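Local structure of genome polyprotein (Chicken sicinivirus JSY, 6QWT) at residues S1-C6 with Q285-K290; N148-Y153 with L277-F282; Y153-K158 with L174-P179. The protein includes 3Dpol, the part described here, an RNA-dependent RNA polymerase that probably copies the viral RNA genome. All blocks are in the same frame, centred on the assembly; numbering follows the deposited sequence.

Contact 1. Residues S1-C6 with Q285-K290; sequences SEILAC and QWYIMK
Lys290 lies beside Glu2 where strands 2-5 and 285-290 run antiparallel, and the two residues are joined first through their backbones: Lys290 N donates to Glu2 O at 2.6 Å, and Glu2 N donates in return to Lys290 O. Leu4 and Ile288 form the next hydrogen-bonded pair, with Leu4 N 2.7 Å from Ile288 O. With CG turned opposite its own backbone N (chi1 -179°), the lysine sends an extended aliphatic chain along Glu2, both side chains pointing the same way. Its ammonium reaches Glu2 only in a long salt bridge, Lys290 NZ to Glu2 OE1 at 3.7 Å, and also forms salt bridges with Asp62 and Asp64.

On the same face of the sheet, Ile288 divides its two branches between partners. Its CG2 meets Leu4 CD1 at 4.1 Å, whereas Ile288 CG1 packs against Cys6 CB at 3.7 Å. Cys6 has left the strand pairing, and its CB rests on the backbone of Tyr287 while SG also reaches the isoleucine; a water links Cys6 N to Trp286 O. On the other face the bent methionine chain (chi2 -65°) brings its unbranched thioether end back to Ile3, Met289 CE lying 3.7 Å from Ile3 CB, and the sulfur lies near Ser1 OG. The backbone of Ser1 is bonded to Gly61 and Ser239.

Chemically, backbone bonds fix the register and apolar contacts line both faces. The three carboxylates around Lys290 would probably favour its charged form; the long pair with Glu2 adds at most a modest attraction, while Asp62 and Asp64 tie the lysine to the neighbouring loop.

Contact 2. Residues N148-Y153 with L277-F282; sequences NPDYFY and LSKHVF
Tyr153 pairs with strand 277-282 in parallel fashion, its backbone reaching both neighbours of His280: Tyr153 N donates to Lys279 O at 2.8 Å, and Val281 N donates to Tyr153 O at 2.9 Å. The touching parts diverge by 56°, so the pairing fades toward Asp150. There a water lies between the two segments, accepting from Lys279 N and close to Tyr151 O.

Lys279 has the most surface buried here. A bend at its third torsion (chi3 72°) carries the chain across one face of the Phe152 ring, where Lys279 CE comes to 3.4 Å from Phe152 CZ, a CH-pi contact displaced toward the rim. Phenylalanine suits this place because its flat face accepts the methylenes, and its ring also meets Trp286 edge-to-face. The ammonium points to Asp150, but their modelled separation is too short to be trusted in detail.

On the other side of the sheet, the Tyr153 and His280 rings are nearly parallel (24°) yet slid so far apart that they barely overlap. Both imidazole nitrogens are engaged: His280 NE2 shares a hydrogen bond with Ser278 OG at 2.6 Å, and ND1 bonds to Glu176. Ser278 CB touches Tyr153 CE2.

This is the one parallel junction in an otherwise antiparallel five-stranded sheet, an element of the fingers domain of picornaviral polymerases.

Contact 3. Residues Y153-K158 with L174-P179; sequences YTTFLK and LIEAAP
Strands 153-157 and 174-177 are two antiparallel strands of the fingers, the second of which carries the end of what is, by its KTRLIEA sequence, probably motif F of picornaviral polymerases; Thr154 faces Ala177 and Phe156 faces Ile175 as hydrogen-bonded pairs. Ala177 O is held by two donors from the same threonine: Thr154 N at 3.0 Å and Thr154 OG1 at 3.3 Å, which arrive from opposite faces of its carbonyl plane. The hydroxyl can do this because it stands between its own backbone N and carbonyl carbon (chi1 56°), and the Ala177 methyl packs beside it, Thr154 OG1 to Ala177 CB 3.6 Å.

Between these pairs, Thr155 and Glu176 project from the opposite face, side by side and pointing the same way. Thr155 OG1 donates a very short bond, 2.5 Å, to Glu176 OE2. That oxygen is also bonded to His280, so it is gripped by a buried hydroxyl of the neighbouring strand and by an imidazole of the strand beyond it, which limits the rotation of the carboxylate. Threonine serves doubly here, since its methyl turns to apolar company: Thr155 CG2 lies 3.8 Å from Leu174 CD2. The same leucine branch meets Leu157 CD2 at 3.9 Å.

The beta-branched Ile175 suits an extended strand, and its CG2 lies over the end of strand 152-157, 3.7 Å from Lys158 CA. At the far end, Ala178 CB packs obliquely against the Tyr153 ring, 3.6 Å from Tyr153 CE1, just before Pro179 takes the N-cap position of helix 180-189.

Lys158 and Arg173 share a backbone bond, and the pairing holds together the two ends of connection 158-173. As in picornaviral polymerases, this basic region probably lines the channel through which nucleoside triphosphates enter.

How the contacts relate
All three contacts belong to one mixed five-stranded sheet, ordered 2-5, 285-290, 277-282, 152-157, 174-177. Starting at the N terminus, the chain lays down one edge strand, whose partner 285-290 arrives much later, so contact 1 closes the widest loop. Within that loop contact 2 joins 148-153 to 277-282, and within contact 2's loop lies the short excursion closed by contact 3; the three are concentric and none cross. Strands 277-282 and 285-290 follow each other and join contacts 1 and 2 through backbone bonds. Strand 152-157, which carries Tyr153, joins contacts 2 and 3, and a backbone bond between Thr155 and Val281 continues the same junction.

Contact 1. Residues S1-C6 with Q285-K290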
loop_
_atom_site.group_PDB
_atom_site.type_symbol
_atom_site.label_atom_id
_atom_site.label_comp_id
_atom_site.label_asym_id
_atom_site.label_seq_id
_atom_site.Cartn_x
_atom_site.Cartn_y
_atom_site.Cartn_z
ATOM N N SER A 1 -5.823 17.083 4.124
ATOM C CA SER A 1 -7.054 16.735 4.820
ATOM C C SER A 1 -7.469 17.824 5.802
ATOM O O SER A 1 -6.816 18.860 5.919
ATOM C CB SER A 1 -6.895 15.409 5.563
ATOM O OG SER A 1 -5.927 15.526 6.591
ATOM N N GLU A 2 -8.564 17.569 6.509
ATOM C CA GLU A 2 -9.116 18.502 7.484
ATOM C C GLU A 2 -9.475 17.705 8.727
ATOM O O GLU A 2 -10.213 16.719 8.642
ATOM C CB GLU A 2 -10.340 19.220 6.909
ATOM C CG GLU A 2 -10.903 20.337 7.765
ATOM C CD GLU A 2 -12.185 20.909 7.183
ATOM O OE1 GLU A 2 -12.396 20.777 5.955
ATOM O OE2 GLU A 2 -12.982 21.492 7.950
ATOM N N ILE A 3 -8.944 18.116 9.873
ATOM C CA ILE A 3 -9.078 17.352 11.108
ATOM C C ILE A 3 -10.141 18.000 11.985
ATOM O O ILE A 3 -10.086 19.207 12.257
ATOM C CB ILE A 3 -7.729 17.246 11.836
ATOM C CG1 ILE A 3 -7.931 16.824 13.288
ATOM C CG2 ILE A 3 -6.961 18.557 11.746
ATOM C CD1 ILE A 3 -6.644 16.444 13.961
ATOM N N LEU A 4 -11.109 17.199 12.423
ATOM C CA LEU A 4 -12.263 17.671 13.171
ATOM C C LEU A 4 -12.335 16.985 14.529
ATOM O O LEU A 4 -11.697 15.954 14.764
ATOM C CB LEU A 4 -13.567 17.413 12.401
ATOM C CG LEU A 4 -13.585 17.753 10.912
ATOM C CD1 LEU A 4 -14.866 17.241 10.268
ATOM C CD2 LEU A 4 -13.436 19.251 10.705
ATOM N N ALA A 5 -13.137 17.567 15.418
ATOM C CA ALA A 5 -13.354 16.986 16.735
ATOM C C ALA A 5 -14.181 15.710 16.628
ATOM O O ALA A 5 -14.956 15.522 15.687
ATOM C CB ALA A 5 -14.054 17.985 17.654
ATOM N N CYS A 6 -14.017 14.830 17.613
ATOM C CA CYS A 6 -14.688 13.541 17.591
ATOM C C CYS A 6 -14.949 13.072 19.013
ATOM O O CYS A 6 -14.099 13.238 19.893
ATOM C CB CYS A 6 -13.854 12.498 16.839
ATOM S SG CYS A 6 -14.548 10.837 16.851
ATOM N N GLN A 285 -5.997 10.676 21.868
ATOM C CA GLN A 285 -6.390 11.729 20.938
ATOM C C GLN A 285 -7.454 11.170 19.998
ATOM O O GLN A 285 -7.164 10.312 19.157
ATOM C CB GLN A 285 -5.185 12.252 20.161
ATOM C CG GLN A 285 -4.074 12.803 21.036
ATOM C CD GLN A 285 -4.529 13.970 21.894
ATOM O OE1 GLN A 285 -4.875 15.035 21.383
ATOM N NE2 GLN A 285 -4.525 13.772 23.207
ATOM N N TRP A 286 -8.682 11.653 20.150
ATOM C CA TRP A 286 -9.807 11.245 19.320
ATOM C C TRP A 286 -10.124 12.357 18.330
ATOM O O TRP A 286 -10.296 13.515 18.728
ATOM C CB TRP A 286 -11.031 10.933 20.180
ATOM C CG TRP A 286 -10.745 9.975 21.293
ATOM C CD1 TRP A 286 -10.168 10.263 22.498
ATOM C CD2 TRP A 286 -11.020 8.568 21.306
ATOM N NE1 TRP A 286 -10.069 9.123 23.259
ATOM C CE2 TRP A 286 -10.585 8.070 22.551
ATOM C CE3 TRP A 286 -11.592 7.683 20.388
ATOM C CZ2 TRP A 286 -10.705 6.725 22.900
ATOM C CZ3 TRP A 286 -11.711 6.348 20.737
ATOM C CH2 TRP A 286 -11.269 5.882 21.982
ATOM N N TYR A 287 -10.196 12.009 17.047
ATOM C CA TYR A 287 -10.395 13.015 16.015
ATOM C C TYR A 287 -11.003 12.362 14.781
ATOM O O TYR A 287 -11.000 11.137 14.631
ATOM C CB TYR A 287 -9.081 13.725 15.664
ATOM C CG TYR A 287 -7.997 12.795 15.171
ATOM C CD1 TYR A 287 -7.187 12.102 16.064
ATOM C CD2 TYR A 287 -7.784 12.606 13.812
ATOM C CE1 TYR A 287 -6.197 11.246 15.617
ATOM C CE2 TYR A 287 -6.795 11.752 13.354
ATOM C CZ TYR A 287 -6.005 11.077 14.260
ATOM O OH TYR A 287 -5.021 10.227 13.809
ATOM N N ILE A 288 -11.534 13.210 13.905
ATOM C CA ILE A 288 -12.105 12.798 12.631
ATOM C C ILE A 288 -11.293 13.458 11.528
ATOM O O ILE A 288 -10.973 14.649 11.617
ATOM C CB ILE A 288 -13.596 13.177 12.527
ATOM C CG1 ILE A 288 -14.463 12.130 13.229
ATOM C CG2 ILE A 288 -14.021 13.344 11.069
ATOM C CD1 ILE A 288 -15.893 12.577 13.465
ATOM N N MET A 289 -10.936 12.680 10.510
ATOM C CA MET A 289 -10.226 13.191 9.347
ATOM C C MET A 289 -11.215 13.360 8.201
ATOM O O MET A 289 -11.863 12.394 7.785
ATOM C CB MET A 289 -9.085 12.257 8.944
ATOM C CG MET A 289 -7.820 12.432 9.772
ATOM S SD MET A 289 -7.061 14.060 9.542
ATOM C CE MET A 289 -5.947 14.143 10.944
ATOM N N LYS A 290 -11.341 14.587 7.706
ATOM C CA LYS A 290 -12.135 14.883 6.518
ATOM C C LYS A 290 -11.172 14.959 5.339
ATOM O O LYS A 290 -10.333 15.863 5.273
ATOM C CB LYS A 290 -12.917 16.183 6.690
ATOM C CG LYS A 290 -13.793 16.555 5.505
ATOM C CD LYS A 290 -14.624 17.795 5.814
ATOM C CE LYS A 290 -15.394 18.272 4.595
ATOM N NZ LYS A 290 -14.498 18.841 3.551
HETATM O O HOH W 1 -12.097 15.492 19.357
#

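Contact 2. Residues N148-Y153 with L277-F282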
loop_
_atom_site.group_PDB
_atom_site.type_symbol
_atom_site.label_atom_id
_atom_site.label_comp_id
_atom_site.label_asym_id
_atom_site.label_seq_id
_atom_site.Cartn_x
_atom_site.Cartn_y
_atom_site.Cartn_z
ATOM N N ASN A 148 -24.777 0.950 9.411
ATOM C CA ASN A 148 -24.250 2.221 9.887
ATOM C C ASN A 148 -22.751 2.074 10.120
ATOM O O ASN A 148 -22.328 1.704 11.222
ATOM C CB ASN A 148 -24.966 2.653 11.169
ATOM C CG ASN A 148 -24.357 3.895 11.790
ATOM O OD1 ASN A 148 -23.946 4.818 11.085
ATOM N ND2 ASN A 148 -24.299 3.924 13.118
ATOM N N PRO A 149 -21.918 2.330 9.105
ATOM C CA PRO A 149 -20.474 2.108 9.263
ATOM C C PRO A 149 -19.820 3.134 10.179
ATOM O O PRO A 149 -19.163 4.070 9.712
ATOM C CB PRO A 149 -19.945 2.208 7.825
ATOM C CG PRO A 149 -20.934 3.088 7.124
ATOM C CD PRO A 149 -22.270 2.801 7.753
ATOM N N ASP A 150 -19.991 2.950 11.490
ATOM C CA ASP A 150 -19.504 3.868 12.521
ATOM C C ASP A 150 -18.430 3.139 13.325
ATOM O O ASP A 150 -18.743 2.306 14.180
ATOM C CB ASP A 150 -20.663 4.323 13.407
ATOM C CG ASP A 150 -20.260 5.389 14.412
ATOM O OD1 ASP A 150 -19.134 5.920 14.316
ATOM O OD2 ASP A 150 -21.081 5.702 15.297
ATOM N N TYR A 151 -17.166 3.455 13.059
ATOM C CA TYR A 151 -16.067 2.702 13.648
ATOM C C TYR A 151 -14.823 3.581 13.696
ATOM O O TYR A 151 -14.750 4.629 13.047
ATOM C CB TYR A 151 -15.798 1.411 12.862
ATOM C CG TYR A 151 -15.430 1.640 11.415
ATOM C CD1 TYR A 151 -14.107 1.825 11.036
ATOM C CD2 TYR A 151 -16.406 1.674 10.425
ATOM C CE1 TYR A 151 -13.764 2.040 9.715
ATOM C CE2 TYR A 151 -16.071 1.887 9.098
ATOM C CZ TYR A 151 -14.747 2.069 8.752
ATOM O OH TYR A 151 -14.401 2.282 7.438
ATOM N N PHE A 152 -13.835 3.123 14.465
ATOM C CA PHE A 152 -12.603 3.860 14.721
ATOM C C PHE A 152 -11.417 3.155 14.074
ATOM O O PHE A 152 -11.275 1.934 14.196
ATOM C CB PHE A 152 -12.341 3.988 16.225
ATOM C CG PHE A 152 -13.199 5.009 16.916
ATOM C CD1 PHE A 152 -12.830 6.345 16.934
ATOM C CD2 PHE A 152 -14.360 4.630 17.570
ATOM C CE1 PHE A 152 -13.613 7.286 17.578
ATOM C CE2 PHE A 152 -15.146 5.569 18.218
ATOM C CZ PHE A 152 -14.770 6.897 18.221
ATOM N N TYR A 153 -10.565 3.925 13.400
ATOM C CA TYR A 153 -9.228 3.462 13.058
ATOM C C TYR A 153 -8.304 3.687 14.250
ATOM O O TYR A 153 -8.324 4.760 14.862
ATOM C CB TYR A 153 -8.685 4.209 11.836
ATOM C CG TYR A 153 -9.324 3.833 10.516
ATOM C CD1 TYR A 153 -8.757 2.861 9.693
ATOM C CD2 TYR A 153 -10.489 4.457 10.084
ATOM C CE1 TYR A 153 -9.344 2.519 8.477
ATOM C CE2 TYR A 153 -11.079 4.124 8.877
ATOM C CZ TYR A 153 -10.505 3.157 8.077
ATOM O OH TYR A 153 -11.102 2.833 6.879
ATOM N N LEU A 277 -14.412 10.409 5.502
ATOM C CA LEU A 277 -14.802 11.132 6.718
ATOM C C LEU A 277 -14.684 10.125 7.859
ATOM O O LEU A 277 -15.685 9.603 8.356
ATOM C CB LEU A 277 -16.216 11.716 6.602
ATOM C CG LEU A 277 -16.640 12.705 7.692
ATOM C CD1 LEU A 277 -15.676 13.880 7.755
ATOM C CD2 LEU A 277 -18.063 13.190 7.456
ATOM N N SER A 278 -13.450 9.857 8.273
ATOM C CA SER A 278 -13.126 8.712 9.109
ATOM C C SER A 278 -12.832 9.136 10.543
ATOM O O SER A 278 -12.367 10.249 10.799
ATOM C CB SER A 278 -11.917 7.965 8.540
ATOM O OG SER A 278 -10.802 8.835 8.437
ATOM N N LYS A 279 -13.095 8.223 11.476
ATOM C CA LYS A 279 -12.810 8.428 12.889
ATOM C C LYS A 279 -11.516 7.718 13.262
ATOM O O LYS A 279 -11.277 6.581 12.844
ATOM C CB LYS A 279 -13.957 7.912 13.762
ATOM C CG LYS A 279 -15.271 8.634 13.529
ATOM C CD LYS A 279 -16.459 7.782 13.929
ATOM C CE LYS A 279 -16.552 7.655 15.431
ATOM N NZ LYS A 279 -17.734 6.858 15.858
ATOM N N HIS A 280 -10.686 8.392 14.056
ATOM C CA HIS A 280 -9.379 7.879 14.433
ATOM C C HIS A 280 -9.170 8.018 15.934
ATOM O O HIS A 280 -9.762 8.884 16.581
ATOM C CB HIS A 280 -8.251 8.619 13.701
ATOM C CG HIS A 280 -8.338 8.545 12.208
ATOM N ND1 HIS A 280 -7.425 7.850 11.444
ATOM C CD2 HIS A 280 -9.218 9.093 11.335
ATOM C CE1 HIS A 280 -7.743 7.969 10.167
ATOM N NE2 HIS A 280 -8.828 8.714 10.074
ATOM N N VAL A 281 -8.316 7.155 16.481
ATOM C CA VAL A 281 -7.879 7.270 17.867
ATOM C C VAL A 281 -6.371 7.044 17.915
ATOM O O VAL A 281 -5.883 5.971 17.540
ATOM C CB VAL A 281 -8.618 6.299 18.809
ATOM C CG1 VAL A 281 -8.525 4.845 18.333
ATOM C CG2 VAL A 281 -8.109 6.457 20.234
ATOM N N PHE A 282 -5.635 8.062 18.345
ATOM C CA PHE A 282 -4.181 8.012 18.475
ATOM C C PHE A 282 -3.858 8.194 19.953
ATOM O O PHE A 282 -3.763 9.325 20.440
ATOM C CB PHE A 282 -3.524 9.087 17.612
ATOM C CG PHE A 282 -2.026 9.149 17.741
ATOM C CD1 PHE A 282 -1.225 8.185 17.152
ATOM C CD2 PHE A 282 -1.421 10.183 18.435
ATOM C CE1 PHE A 282 0.153 8.246 17.260
ATOM C CE2 PHE A 282 -0.044 10.250 18.548
ATOM C CZ PHE A 282 0.743 9.281 17.960
HETATM O O HOH W 2 -14.297 5.629 10.152
#

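Contact 3. Residues Y153-K158 with L174-P179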
loop_
_atom_site.group_PDB
_atom_site.type_symbol
_atom_site.label_atom_id
_atom_site.label_comp_id
_atom_site.label_asym_id
_atom_site.label_seq_id
_atom_site.Cartn_x
_atom_site.Cartn_y
_atom_site.Cartn_z
ATOM N N TYR A 153 -10.565 3.925 13.400
ATOM C CA TYR A 153 -9.228 3.462 13.058
ATOM C C TYR A 153 -8.304 3.687 14.250
ATOM O O TYR A 153 -8.324 4.760 14.862
ATOM C CB TYR A 153 -8.685 4.209 11.836
ATOM C CG TYR A 153 -9.324 3.833 10.516
ATOM C CD1 TYR A 153 -8.757 2.861 9.693
ATOM C CD2 TYR A 153 -10.489 4.457 10.084
ATOM C CE1 TYR A 153 -9.344 2.519 8.477
ATOM C CE2 TYR A 153 -11.079 4.124 8.877
ATOM C CZ TYR A 153 -10.505 3.157 8.077
ATOM O OH TYR A 153 -11.102 2.833 6.879
ATOM N N THR A 154 -7.501 2.680 14.584
ATOM C CA THR A 154 -6.434 2.849 15.565
ATOM C C THR A 154 -5.187 3.365 14.860
ATOM O O THR A 154 -4.729 2.764 13.884
ATOM C CB THR A 154 -6.119 1.536 16.283
ATOM O OG1 THR A 154 -5.786 0.529 15.319
ATOM C CG2 THR A 154 -7.313 1.075 17.097
ATOM N N THR A 155 -4.639 4.471 15.355
ATOM C CA THR A 155 -3.496 5.135 14.737
ATOM C C THR A 155 -2.250 4.931 15.590
ATOM O O THR A 155 -2.281 5.155 16.805
ATOM C CB THR A 155 -3.765 6.632 14.557
ATOM O OG1 THR A 155 -4.953 6.816 13.779
ATOM C CG2 THR A 155 -2.593 7.308 13.860
ATOM N N PHE A 156 -1.158 4.520 14.951
ATOM C CA PHE A 156 0.121 4.331 15.615
ATOM C C PHE A 156 1.233 4.938 14.773
ATOM O O PHE A 156 1.064 5.216 13.583
ATOM C CB PHE A 156 0.424 2.842 15.859
ATOM C CG PHE A 156 -0.585 2.148 16.731
ATOM C CD1 PHE A 156 -0.696 2.468 18.075
ATOM C CD2 PHE A 156 -1.415 1.167 16.208
ATOM C CE1 PHE A 156 -1.621 1.828 18.881
ATOM C CE2 PHE A 156 -2.342 0.524 17.010
ATOM C CZ PHE A 156 -2.444 0.856 18.347
ATOM N N LEU A 157 2.379 5.150 15.412
ATOM C CA LEU A 157 3.603 5.464 14.689
ATOM C C LEU A 157 4.186 4.177 14.120
ATOM O O LEU A 157 4.314 3.170 14.829
ATOM C CB LEU A 157 4.602 6.151 15.618
ATOM C CG LEU A 157 4.089 7.422 16.295
ATOM C CD1 LEU A 157 5.092 7.946 17.313
ATOM C CD2 LEU A 157 3.771 8.481 15.252
ATOM N N LYS A 158 4.518 4.200 12.835
ATOM C CA LYS A 158 4.945 2.982 12.156
ATOM C C LYS A 158 6.380 2.652 12.541
ATOM O O LYS A 158 7.309 3.404 12.227
ATOM C CB LYS A 158 4.808 3.123 10.643
ATOM C CG LYS A 158 5.045 1.805 9.911
ATOM C CD LYS A 158 4.881 1.910 8.399
ATOM C CE LYS A 158 4.210 0.646 7.866
ATOM N NZ LYS A 158 3.115 0.995 6.923
ATOM N N LEU A 174 2.686 7.040 9.776
ATOM C CA LEU A 174 1.595 6.513 10.577
ATOM C C LEU A 174 1.109 5.198 9.984
ATOM O O LEU A 174 1.115 5.015 8.763
ATOM C CB LEU A 174 0.438 7.510 10.646
ATOM C CG LEU A 174 0.752 8.864 11.276
ATOM C CD1 LEU A 174 -0.276 9.893 10.839
ATOM C CD2 LEU A 174 0.789 8.745 12.790
ATOM N N ILE A 175 0.707 4.279 10.855
ATOM C CA ILE A 175 0.049 3.043 10.452
ATOM C C ILE A 175 -1.292 2.987 11.167
ATOM O O ILE A 175 -1.359 3.148 12.391
ATOM C CB ILE A 175 0.913 1.802 10.756
ATOM C CG1 ILE A 175 0.132 0.515 10.476
ATOM C CG2 ILE A 175 1.440 1.827 12.184
ATOM C CD1 ILE A 175 0.962 -0.748 10.624
ATOM N N GLU A 176 -2.361 2.792 10.397
ATOM C CA GLU A 176 -3.717 2.843 10.923
ATOM C C GLU A 176 -4.440 1.557 10.555
ATOM O O GLU A 176 -4.379 1.115 9.404
ATOM C CB GLU A 176 -4.468 4.069 10.385
ATOM C CG GLU A 176 -3.590 5.316 10.272
ATOM C CD GLU A 176 -4.381 6.613 10.310
ATOM O OE1 GLU A 176 -4.296 7.396 9.340
ATOM O OE2 GLU A 176 -5.085 6.850 11.314
ATOM N N ALA A 177 -5.116 0.961 11.533
ATOM C CA ALA A 177 -5.781 -0.323 11.362
ATOM C C ALA A 177 -7.272 -0.174 11.630
ATOM O O ALA A 177 -7.670 0.384 12.658
ATOM C CB ALA A 177 -5.179 -1.382 12.291
ATOM N N ALA A 178 -8.087 -0.667 10.705
ATOM C CA ALA A 178 -9.527 -0.693 10.889
ATOM C C ALA A 178 -9.922 -1.879 11.766
ATOM O O ALA A 178 -9.194 -2.872 11.849
ATOM C CB ALA A 178 -10.228 -0.775 9.536
ATOM N N PRO A 179 -11.066 -1.799 12.441
ATOM C CA PRO A 179 -11.503 -2.923 13.276
ATOM C C PRO A 179 -12.015 -4.084 12.434
ATOM O O PRO A 179 -12.411 -3.929 11.277
ATOM C CB PRO A 179 -12.619 -2.322 14.136
ATOM C CG PRO A 179 -13.124 -1.162 13.351
ATOM C CD PRO A 179 -11.959 -0.633 12.561
#